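Local structure of sucrose 6(F)-phosphate phosphorylase (Thermoanaerobacterium thermosaccharolyticum DSM 571, 6S9V) at residues Ile270-Leu275 / Tyr292-Asn297; Pro276-Tyr281 / Asn288-His293; Thr363-Leu368 / Asp373-Ala378. The protein is a phosphorylase of the alpha-amylase family, built on a closed eight-stranded parallel TIM barrel with a C-terminal antiparallel sheet. All coordinates share one frame; numbering follows the deposited sequence.

Contact 1. Residues Ile270-Leu275 / Tyr292-Asn297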
loop_
_atom_site.group_PDB
_atom_site.type_symbol
_atom_site.label_atom_id
_atom_site.label_comp_id
_atom_site.label_asym_id
_atom_site.label_seq_id
_atom_site.Cartn_x
_atom_site.Cartn_y
_atom_site.Cartn_z
ATOM N N ILE A 270 -7.518 6.394 -3.308
ATOM C CA ILE A 270 -6.062 6.450 -3.288
ATOM C C ILE A 270 -5.553 6.156 -1.883
ATOM O O ILE A 270 -6.295 6.168 -0.900
ATOM C CB ILE A 270 -5.515 7.817 -3.756
ATOM C CG1 ILE A 270 -5.993 8.931 -2.817
ATOM C CG2 ILE A 270 -5.934 8.096 -5.199
ATOM C CD1 ILE A 270 -5.300 10.265 -3.035
ATOM N N TYR A 271 -4.241 5.929 -1.807
ATOM C CA TYR A 271 -3.544 5.829 -0.539
ATOM C C TYR A 271 -3.023 7.197 -0.120
ATOM O O TYR A 271 -2.538 7.973 -0.948
ATOM C CB TYR A 271 -2.356 4.879 -0.633
ATOM C CG TYR A 271 -2.701 3.417 -0.626
ATOM C CD1 TYR A 271 -3.057 2.779 0.556
ATOM C CD2 TYR A 271 -2.638 2.667 -1.790
ATOM C CE1 TYR A 271 -3.356 1.432 0.573
ATOM C CE2 TYR A 271 -2.939 1.322 -1.786
ATOM C CZ TYR A 271 -3.294 0.708 -0.599
ATOM O OH TYR A 271 -3.597 -0.629 -0.585
ATOM N N ASP A 272 -3.070 7.465 1.175
ATOM C CA ASP A 272 -2.479 8.684 1.713
ATOM C C ASP A 272 -0.987 8.426 1.910
ATOM O O ASP A 272 -0.558 7.921 2.942
ATOM C CB ASP A 272 -3.160 9.088 3.013
ATOM C CG ASP A 272 -2.757 10.482 3.466
ATOM O OD1 ASP A 272 -1.650 10.922 3.096
ATOM O OD2 ASP A 272 -3.553 11.144 4.168
ATOM N N PHE A 273 -0.191 8.759 0.894
ATOM C CA PHE A 273 1.256 8.565 0.957
ATOM C C PHE A 273 2.003 9.788 1.476
ATOM O O PHE A 273 3.242 9.775 1.515
ATOM C CB PHE A 273 1.788 8.169 -0.422
ATOM C CG PHE A 273 1.482 6.727 -0.813
ATOM C CD1 PHE A 273 1.620 5.680 0.102
ATOM C CD2 PHE A 273 1.051 6.430 -2.095
ATOM C CE1 PHE A 273 1.350 4.369 -0.265
ATOM C CE2 PHE A 273 0.776 5.121 -2.470
ATOM C CZ PHE A 273 0.921 4.089 -1.560
ATOM N N ILE A 274 1.290 10.830 1.885
ATOM C CA ILE A 274 1.902 12.034 2.448
ATOM C C ILE A 274 1.884 11.978 3.973
ATOM O O ILE A 274 2.819 12.467 4.628
ATOM C CB ILE A 274 1.183 13.286 1.927
ATOM C CG1 ILE A 274 1.463 13.473 0.435
ATOM C CG2 ILE A 274 1.615 14.531 2.686
ATOM C CD1 ILE A 274 0.489 14.395 -0.261
ATOM N N LEU A 275 0.832 11.397 4.549
ATOM C CA LEU A 275 0.713 11.358 6.004
ATOM C C LEU A 275 1.851 10.616 6.701
ATOM O O LEU A 275 2.242 11.048 7.799
ATOM C CB LEU A 275 -0.624 10.722 6.390
ATOM C CG LEU A 275 -1.050 10.840 7.851
ATOM C CD1 LEU A 275 -1.401 12.263 8.235
ATOM C CD2 LEU A 275 -2.217 9.895 8.127
ATOM N N TYR A 292 -1.125 20.327 10.067
ATOM C CA TYR A 292 -2.312 21.162 9.955
ATOM C C TYR A 292 -2.498 21.657 8.529
ATOM O O TYR A 292 -3.624 21.688 8.020
ATOM C CB TYR A 292 -2.229 22.317 10.946
ATOM C CG TYR A 292 -2.955 22.002 12.241
ATOM C CD1 TYR A 292 -2.752 20.790 12.893
ATOM C CD2 TYR A 292 -3.852 22.904 12.796
ATOM C CE1 TYR A 292 -3.413 20.485 14.071
ATOM C CE2 TYR A 292 -4.516 22.616 13.977
ATOM C CZ TYR A 292 -4.296 21.399 14.605
ATOM O OH TYR A 292 -4.958 21.102 15.772
ATOM N N HIS A 293 -1.409 22.048 7.862
ATOM C CA HIS A 293 -1.532 22.467 6.471
ATOM C C HIS A 293 -2.055 21.333 5.601
ATOM O O HIS A 293 -2.868 21.560 4.696
ATOM C CB HIS A 293 -0.186 22.949 5.929
ATOM C CG HIS A 293 -0.268 23.500 4.540
ATOM N ND1 HIS A 293 -0.943 24.664 4.240
ATOM C CD2 HIS A 293 0.222 23.036 3.366
ATOM C CE1 HIS A 293 -0.854 24.901 2.944
ATOM N NE2 HIS A 293 -0.155 23.928 2.390
ATOM N N TYR A 294 -1.611 20.102 5.869
ATOM C CA TYR A 294 -2.042 18.957 5.071
ATOM C C TYR A 294 -3.503 18.602 5.347
ATOM O O TYR A 294 -4.279 18.344 4.417
ATOM C CB TYR A 294 -1.123 17.758 5.340
ATOM C CG TYR A 294 -1.473 16.537 4.521
ATOM C CD1 TYR A 294 -1.713 16.653 3.157
ATOM C CD2 TYR A 294 -1.556 15.275 5.098
ATOM C CE1 TYR A 294 -2.035 15.556 2.394
ATOM C CE2 TYR A 294 -1.875 14.158 4.335
ATOM C CZ TYR A 294 -2.115 14.314 2.982
ATOM O OH TYR A 294 -2.444 13.236 2.197
ATOM N N LEU A 295 -3.893 18.571 6.626
ATOM C CA LEU A 295 -5.260 18.207 6.977
ATOM C C LEU A 295 -6.276 19.155 6.356
ATOM O O LEU A 295 -7.385 18.731 6.015
ATOM C CB LEU A 295 -5.426 18.183 8.493
ATOM C CG LEU A 295 -4.701 17.060 9.226
ATOM C CD1 LEU A 295 -4.925 17.193 10.733
ATOM C CD2 LEU A 295 -5.169 15.704 8.744
ATOM N N LYS A 296 -5.909 20.428 6.194
ATOM C CA LYS A 296 -6.791 21.440 5.626
ATOM C C LYS A 296 -6.825 21.411 4.103
ATOM O O LYS A 296 -7.689 22.058 3.510
ATOM C CB LYS A 296 -6.344 22.835 6.090
ATOM C CG LYS A 296 -6.476 23.080 7.592
ATOM C CD LYS A 296 -5.903 24.444 8.007
ATOM C CE LYS A 296 -6.012 24.667 9.518
ATOM N NZ LYS A 296 -5.466 25.994 9.946
ATOM N N ASN A 297 -5.922 20.665 3.462
ATOM C CA ASN A 297 -5.766 20.694 2.014
ATOM C C ASN A 297 -5.474 19.285 1.497
ATOM O O ASN A 297 -4.414 18.997 0.947
ATOM C CB ASN A 297 -4.639 21.638 1.598
ATOM C CG ASN A 297 -4.893 23.071 2.004
ATOM O OD1 ASN A 297 -5.598 23.803 1.314
ATOM N ND2 ASN A 297 -4.320 23.482 3.131
#

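Contact 2. Residues Pro276-Tyr281 / Asn288-His293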
loop_
_atom_site.group_PDB
_atom_site.type_symbol
_atom_site.label_atom_id
_atom_site.label_comp_id
_atom_site.label_asym_id
_atom_site.label_seq_id
_atom_site.Cartn_x
_atom_site.Cartn_y
_atom_site.Cartn_z
ATOM N N PRO A 276 2.378 9.500 6.185
ATOM C CA PRO A 276 3.422 8.783 6.957
ATOM C C PRO A 276 4.623 9.660 7.291
ATOM O O PRO A 276 5.037 9.730 8.457
ATOM C CB PRO A 276 3.777 7.596 6.047
ATOM C CG PRO A 276 2.523 7.379 5.215
ATOM C CD PRO A 276 1.984 8.765 4.972
ATOM N N PHE A 277 5.190 10.341 6.294
ATOM C CA PHE A 277 6.288 11.269 6.557
ATOM C C PHE A 277 5.818 12.461 7.382
ATOM O O PHE A 277 6.528 12.917 8.286
ATOM C CB PHE A 277 6.893 11.754 5.233
ATOM C CG PHE A 277 8.070 12.687 5.405
ATOM C CD1 PHE A 277 7.881 14.035 5.702
ATOM C CD2 PHE A 277 9.361 12.219 5.256
ATOM C CE1 PHE A 277 8.974 14.888 5.870
ATOM C CE2 PHE A 277 10.454 13.058 5.419
ATOM C CZ PHE A 277 10.268 14.390 5.719
ATOM N N THR A 278 4.631 12.993 7.072
ATOM C CA THR A 278 4.140 14.173 7.776
ATOM C C THR A 278 4.025 13.918 9.273
ATOM O O THR A 278 4.380 14.779 10.088
ATOM C CB THR A 278 2.790 14.598 7.183
ATOM O OG1 THR A 278 2.979 14.976 5.814
ATOM C CG2 THR A 278 2.196 15.771 7.951
ATOM N N VAL A 279 3.548 12.735 9.660
ATOM C CA VAL A 279 3.434 12.421 11.078
ATOM C C VAL A 279 4.812 12.266 11.709
ATOM O O VAL A 279 5.051 12.732 12.829
ATOM C CB VAL A 279 2.557 11.174 11.277
ATOM C CG1 VAL A 279 2.671 10.661 12.706
ATOM C CG2 VAL A 279 1.093 11.508 10.951
ATOM N N LEU A 280 5.752 11.639 10.997
ATOM C CA LEU A 280 7.117 11.536 11.520
ATOM C C LEU A 280 7.693 12.917 11.801
ATOM O O LEU A 280 8.269 13.166 12.870
ATOM C CB LEU A 280 8.018 10.797 10.532
ATOM C CG LEU A 280 8.249 9.297 10.687
ATOM C CD1 LEU A 280 9.213 8.859 9.593
ATOM C CD2 LEU A 280 8.790 8.934 12.065
ATOM N N TYR A 281 7.590 13.819 10.821
ATOM C CA TYR A 281 8.103 15.173 10.995
ATOM C C TYR A 281 7.415 15.878 12.154
ATOM O O TYR A 281 8.067 16.572 12.948
ATOM C CB TYR A 281 7.920 15.963 9.696
ATOM C CG TYR A 281 8.305 17.417 9.812
ATOM C CD1 TYR A 281 7.390 18.369 10.256
ATOM C CD2 TYR A 281 9.584 17.841 9.491
ATOM C CE1 TYR A 281 7.745 19.705 10.376
ATOM C CE2 TYR A 281 9.947 19.179 9.600
ATOM C CZ TYR A 281 9.025 20.101 10.046
ATOM O OH TYR A 281 9.395 21.423 10.160
ATOM N N ASN A 288 3.057 21.161 14.701
ATOM C CA ASN A 288 1.872 20.707 13.991
ATOM C C ASN A 288 1.709 21.366 12.626
ATOM O O ASN A 288 0.743 21.056 11.922
ATOM C CB ASN A 288 0.615 20.961 14.844
ATOM C CG ASN A 288 0.269 22.443 14.974
ATOM O OD1 ASN A 288 0.802 23.294 14.254
ATOM N ND2 ASN A 288 -0.653 22.755 15.882
ATOM N N GLU A 289 2.644 22.233 12.219
ATOM C CA GLU A 289 2.371 23.151 11.113
ATOM C C GLU A 289 2.176 22.407 9.799
ATOM O O GLU A 289 1.233 22.690 9.046
ATOM C CB GLU A 289 3.510 24.168 10.982
ATOM C CG GLU A 289 3.558 25.189 12.106
ATOM C CD GLU A 289 4.324 26.461 11.746
ATOM O OE1 GLU A 289 4.256 26.911 10.582
ATOM O OE2 GLU A 289 4.997 27.012 12.642
ATOM N N MET A 290 3.059 21.460 9.497
ATOM C CA MET A 290 2.918 20.683 8.271
ATOM C C MET A 290 1.661 19.824 8.307
ATOM O O MET A 290 0.934 19.730 7.312
ATOM C CB MET A 290 4.147 19.804 8.072
ATOM C CG MET A 290 4.187 19.070 6.751
ATOM S SD MET A 290 5.620 17.987 6.619
ATOM C CE MET A 290 5.343 17.272 4.994
ATOM N N LEU A 291 1.397 19.181 9.445
ATOM C CA LEU A 291 0.206 18.348 9.579
ATOM C C LEU A 291 -1.058 19.173 9.402
ATOM O O LEU A 291 -1.985 18.773 8.686
ATOM C CB LEU A 291 0.210 17.659 10.941
ATOM C CG LEU A 291 -1.048 16.867 11.312
ATOM C CD1 LEU A 291 -1.223 15.669 10.393
ATOM C CD2 LEU A 291 -0.969 16.435 12.779
ATOM N N TYR A 292 -1.125 20.327 10.067
ATOM C CA TYR A 292 -2.312 21.162 9.955
ATOM C C TYR A 292 -2.498 21.657 8.529
ATOM O O TYR A 292 -3.624 21.688 8.020
ATOM C CB TYR A 292 -2.229 22.317 10.946
ATOM C CG TYR A 292 -2.955 22.002 12.241
ATOM C CD1 TYR A 292 -2.752 20.790 12.893
ATOM C CD2 TYR A 292 -3.852 22.904 12.796
ATOM C CE1 TYR A 292 -3.413 20.485 14.071
ATOM C CE2 TYR A 292 -4.516 22.616 13.977
ATOM C CZ TYR A 292 -4.296 21.399 14.605
ATOM O OH TYR A 292 -4.958 21.102 15.772
ATOM N N HIS A 293 -1.409 22.048 7.862
ATOM C CA HIS A 293 -1.532 22.467 6.471
ATOM C C HIS A 293 -2.055 21.333 5.601
ATOM O O HIS A 293 -2.868 21.560 4.696
ATOM C CB HIS A 293 -0.186 22.949 5.929
ATOM C CG HIS A 293 -0.268 23.500 4.540
ATOM N ND1 HIS A 293 -0.943 24.664 4.240
ATOM C CD2 HIS A 293 0.222 23.036 3.366
ATOM C CE1 HIS A 293 -0.854 24.901 2.944
ATOM N NE2 HIS A 293 -0.155 23.928 2.390
#

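Contact 3. Residues Thr363-Leu368 / Asp373-Ala378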
loop_
_atom_site.group_PDB
_atom_site.type_symbol
_atom_site.label_atom_id
_atom_site.label_comp_id
_atom_site.label_asym_id
_atom_site.label_seq_id
_atom_site.Cartn_x
_atom_site.Cartn_y
_atom_site.Cartn_z
ATOM N N THR A 363 10.897 0.073 10.392
ATOM C CA THR A 363 9.610 -0.077 11.077
ATOM C C THR A 363 9.210 1.279 11.652
ATOM O O THR A 363 10.060 2.100 11.999
ATOM C CB THR A 363 9.640 -1.142 12.182
ATOM O OG1 THR A 363 10.334 -0.651 13.338
ATOM C CG2 THR A 363 10.292 -2.423 11.679
ATOM N N TYR A 364 7.903 1.539 11.711
ATOM C CA TYR A 364 7.476 2.865 12.143
ATOM C C TYR A 364 7.813 3.094 13.611
ATOM O O TYR A 364 8.214 4.199 13.999
ATOM C CB TYR A 364 5.987 3.056 11.873
ATOM C CG TYR A 364 5.634 4.494 11.586
ATOM C CD1 TYR A 364 5.674 4.996 10.289
ATOM C CD2 TYR A 364 5.282 5.355 12.614
ATOM C CE1 TYR A 364 5.359 6.317 10.025
ATOM C CE2 TYR A 364 4.969 6.668 12.366
ATOM C CZ TYR A 364 5.007 7.151 11.070
ATOM O OH TYR A 364 4.687 8.473 10.834
ATOM N N TYR A 365 7.690 2.053 14.434
ATOM C CA TYR A 365 8.067 2.142 15.838
ATOM C C TYR A 365 9.552 2.451 15.990
ATOM O O TYR A 365 9.930 3.319 16.789
ATOM C CB TYR A 365 7.681 0.832 16.522
ATOM C CG TYR A 365 7.939 0.744 18.006
ATOM C CD1 TYR A 365 7.259 1.554 18.909
ATOM C CD2 TYR A 365 8.825 -0.195 18.507
ATOM C CE1 TYR A 365 7.479 1.437 20.280
ATOM C CE2 TYR A 365 9.051 -0.317 19.863
ATOM C CZ TYR A 365 8.387 0.503 20.744
ATOM O OH TYR A 365 8.625 0.365 22.093
ATOM N N SER A 366 10.407 1.778 15.212
ATOM C CA SER A 366 11.839 2.086 15.247
ATOM C C SER A 366 12.114 3.506 14.757
ATOM O O SER A 366 13.022 4.186 15.261
ATOM C CB SER A 366 12.622 1.085 14.393
ATOM O OG SER A 366 12.716 -0.184 15.017
ATOM N N ALA A 367 11.342 3.967 13.767
ATOM C CA ALA A 367 11.530 5.314 13.240
ATOM C C ALA A 367 11.266 6.374 14.300
ATOM O O ALA A 367 11.874 7.449 14.264
ATOM C CB ALA A 367 10.617 5.538 12.034
ATOM N N LEU A 368 10.381 6.088 15.251
ATOM C CA LEU A 368 10.101 6.977 16.371
ATOM C C LEU A 368 10.983 6.687 17.583
ATOM O O LEU A 368 10.644 7.087 18.703
ATOM C CB LEU A 368 8.626 6.891 16.759
ATOM C CG LEU A 368 7.712 7.462 15.673
ATOM C CD1 LEU A 368 6.239 7.167 15.988
ATOM C CD2 LEU A 368 7.939 8.957 15.519
ATOM N N ASP A 373 5.036 6.458 23.727
ATOM C CA ASP A 373 4.081 7.559 23.796
ATOM C C ASP A 373 3.978 8.275 22.458
ATOM O O ASP A 373 2.873 8.586 21.998
ATOM C CB ASP A 373 4.501 8.516 24.917
ATOM C CG ASP A 373 4.354 7.888 26.309
ATOM O OD1 ASP A 373 3.503 6.992 26.479
ATOM O OD2 ASP A 373 5.129 8.246 27.221
ATOM N N ALA A 374 5.114 8.540 21.811
ATOM C CA ALA A 374 5.084 9.167 20.495
ATOM C C ALA A 374 4.412 8.258 19.471
ATOM O O ALA A 374 3.690 8.731 18.580
ATOM C CB ALA A 374 6.502 9.514 20.053
ATOM N N TYR A 375 4.626 6.948 19.594
ATOM C CA TYR A 375 4.029 6.009 18.654
ATOM C C TYR A 375 2.515 5.958 18.818
ATOM O O TYR A 375 1.779 5.957 17.824
ATOM C CB TYR A 375 4.637 4.622 18.846
ATOM C CG TYR A 375 4.050 3.595 17.922
ATOM C CD1 TYR A 375 4.016 3.814 16.551
ATOM C CD2 TYR A 375 3.523 2.408 18.408
ATOM C CE1 TYR A 375 3.481 2.882 15.696
ATOM C CE2 TYR A 375 2.987 1.463 17.549
ATOM C CZ TYR A 375 2.966 1.710 16.194
ATOM O OH TYR A 375 2.415 0.788 15.325
ATOM N N LEU A 376 2.029 5.925 20.060
ATOM C CA LEU A 376 0.587 6.001 20.277
ATOM C C LEU A 376 0.037 7.339 19.790
ATOM O O LEU A 376 -1.064 7.398 19.234
ATOM C CB LEU A 376 0.258 5.788 21.752
ATOM C CG LEU A 376 -0.082 4.360 22.178
ATOM C CD1 LEU A 376 -1.301 3.819 21.438
ATOM C CD2 LEU A 376 1.102 3.455 21.941
ATOM N N ALA A 377 0.800 8.422 19.973
ATOM C CA ALA A 377 0.383 9.716 19.443
ATOM C C ALA A 377 0.262 9.674 17.925
ATOM O O ALA A 377 -0.704 10.204 17.356
ATOM C CB ALA A 377 1.362 10.806 19.880
ATOM N N ALA A 378 1.220 9.020 17.259
ATOM C CA ALA A 378 1.189 8.861 15.809
ATOM C C ALA A 378 -0.074 8.145 15.345
ATOM O O ALA A 378 -0.720 8.561 14.371
ATOM C CB ALA A 378 2.430 8.093 15.354
#

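Contact 1. Residues Ile270-Leu275 / Tyr292-Asn297
Where barrel strand 269-271 runs out and the chain turns into helix 275-285, the carboxylate of Asp272 receives the phenol of Tyr294 from helix 289-295. Tyr294 OH donates to Asp272 OD1 over 2.6 Å, coming from above the carboxylate plane rather than within it. The same oxygen takes two backbone N-H groups of the turn: Leu275 N lies 2.9 Å from Asp272 OD1 with an N-H...O angle of 155°, and Ile274 N stands 3.2 Å from Asp272 OD1, nearly on the C-O axis, so three donors grip this buried oxygen. In the (beta/alpha)8 barrel this is the exit of the sixth strand, and the two N-H bonds cap the start of the helix that follows. Asp272 OD2 forms a salt bridge with Arg298, which probably favours the charged carboxylate. A CG anti to the backbone N (chi1 -178°) sends the Tyr294 ring toward the turn, where Ile274 CG2 lies over one face in a CH-pi contact, 3.7 Å from the ring centroid and only 8° off the normal. Ile274 CB sits 3.6 Å from Tyr294 CZ, and Leu275 CB adds a looser apolar contact to Tyr294 CE2 at 4.2 Å.

Contact 2. Residues Pro276-Tyr281 / Asn288-His293
Helices 276-281 and 289-293 run roughly antiparallel, their short axes 8.9 Å apart at closest approach and 145° between their directions, with Thr278 CA and Leu291 CA 6.0 Å apart. At this near point the methyl branch of Thr278 rests on the opposing backbone, Thr278 CG2 lying 3.6 Å from Leu291 CA. The other branch turns back along its own chain, to the mouth of the helix: Thr278 OG1 is hydrogen-bonded to Ile274 O, which fixes the rotation of the side chain and leaves the methyl to face Leu291. Met290 is the long arm of the contact. Its CG is anti to the backbone N (chi1 -173°) and the chain stays extended to the end, carrying the terminal methyl to the first helix. On the way Met290 CG passes Thr278 CG2 at 4.0 Å. The two segments belong to a helical hairpin, two consecutive helices joined by a short loop, within the connection between the sixth and seventh barrel strands. The sulfur makes a Met-aromatic contact with Tyr281, Met290 SD standing 4.6 Å from the ring centroid and 32° off its normal, an oblique approach in which Tyr281 CD1 is the nearest ring atom. Beyond it, Met290 CE lies 3.4 Å from Thr278 OG1 and 4.2 Å from Phe277 CD1, the Phe277 side chain crossing the methionine at about a right angle. Phe277 and Tyr281 also pack on Val330 of helix 324-336, and Met290 thus rests against two rings that are themselves backed by a further helix. Leu291 and Val279, one from each helix of the hairpin, both touch Ile381 of helix 372-384.

Contact 3. Residues Thr363-Leu368 / Asp373-Ala378
Tyr365 and Tyr375 meet as an offset edge-to-face pair, the edge of Tyr365 turned toward the face of Tyr375, with ring centroids 5.6 Å apart and planes at 68°. Tyr375 has CG anti to the backbone N (chi1 179°), which brings its ring alongside Tyr365, and Tyr365 CD1 comes within 3.9 Å of Tyr375 CD2. Both hydroxyls are tied outside the pair, Tyr365 OH to Asp372 OD1 and Tyr375 OH to Gly395 O and Arg379 NH2, so each ring is held at both ends. The tight part of the interface continues at Leu368, just past the end of the short helix, where one methyl does most of the work: Leu368 CD1 lies 3.7 Å from Tyr375 CA and 4.0 Å from Ala378 CB, and it also reaches the Tyr375 ring at its edge. Helix 372-384 is the one that leads into the eighth and last barrel strand, 388-392, and the short helix 364-367 packs across its early turns. Contacts are looser around Tyr364, whose CD2 stays 4.3 Å from Tyr375 CE1 and whose CE2 is 4.2 Å from Ala378 CB; this ring also packs on Val279 and Leu280 of helix 275-285, and its hydroxyl is hydrogen-bonded to Pro276 O. All the touching residues are buried; exposure begins at Asp373, in the first turn of helix 372-384, which does not touch the short helix and forms a salt bridge with Arg436.

Overall arrangement
Contacts 1 and 2 are neighbours, their centres about 8 Å apart: both use helix 289-295, share Tyr292 and His293, and draw their first segments from strand 269-271 and the helix directly after it. Leu275 CD1 and Leu291 CD1, 4.0 Å apart, join them. Contact 3 comes later in the chain, its centre about 14 Å from that of contact 2 and about 18 Å from that of contact 1. Tyr364 joins it to contact 2, and Leu280 packs on Leu368. Together the contacts tie the helical connection after the sixth barrel strand to the helices that precede the eighth.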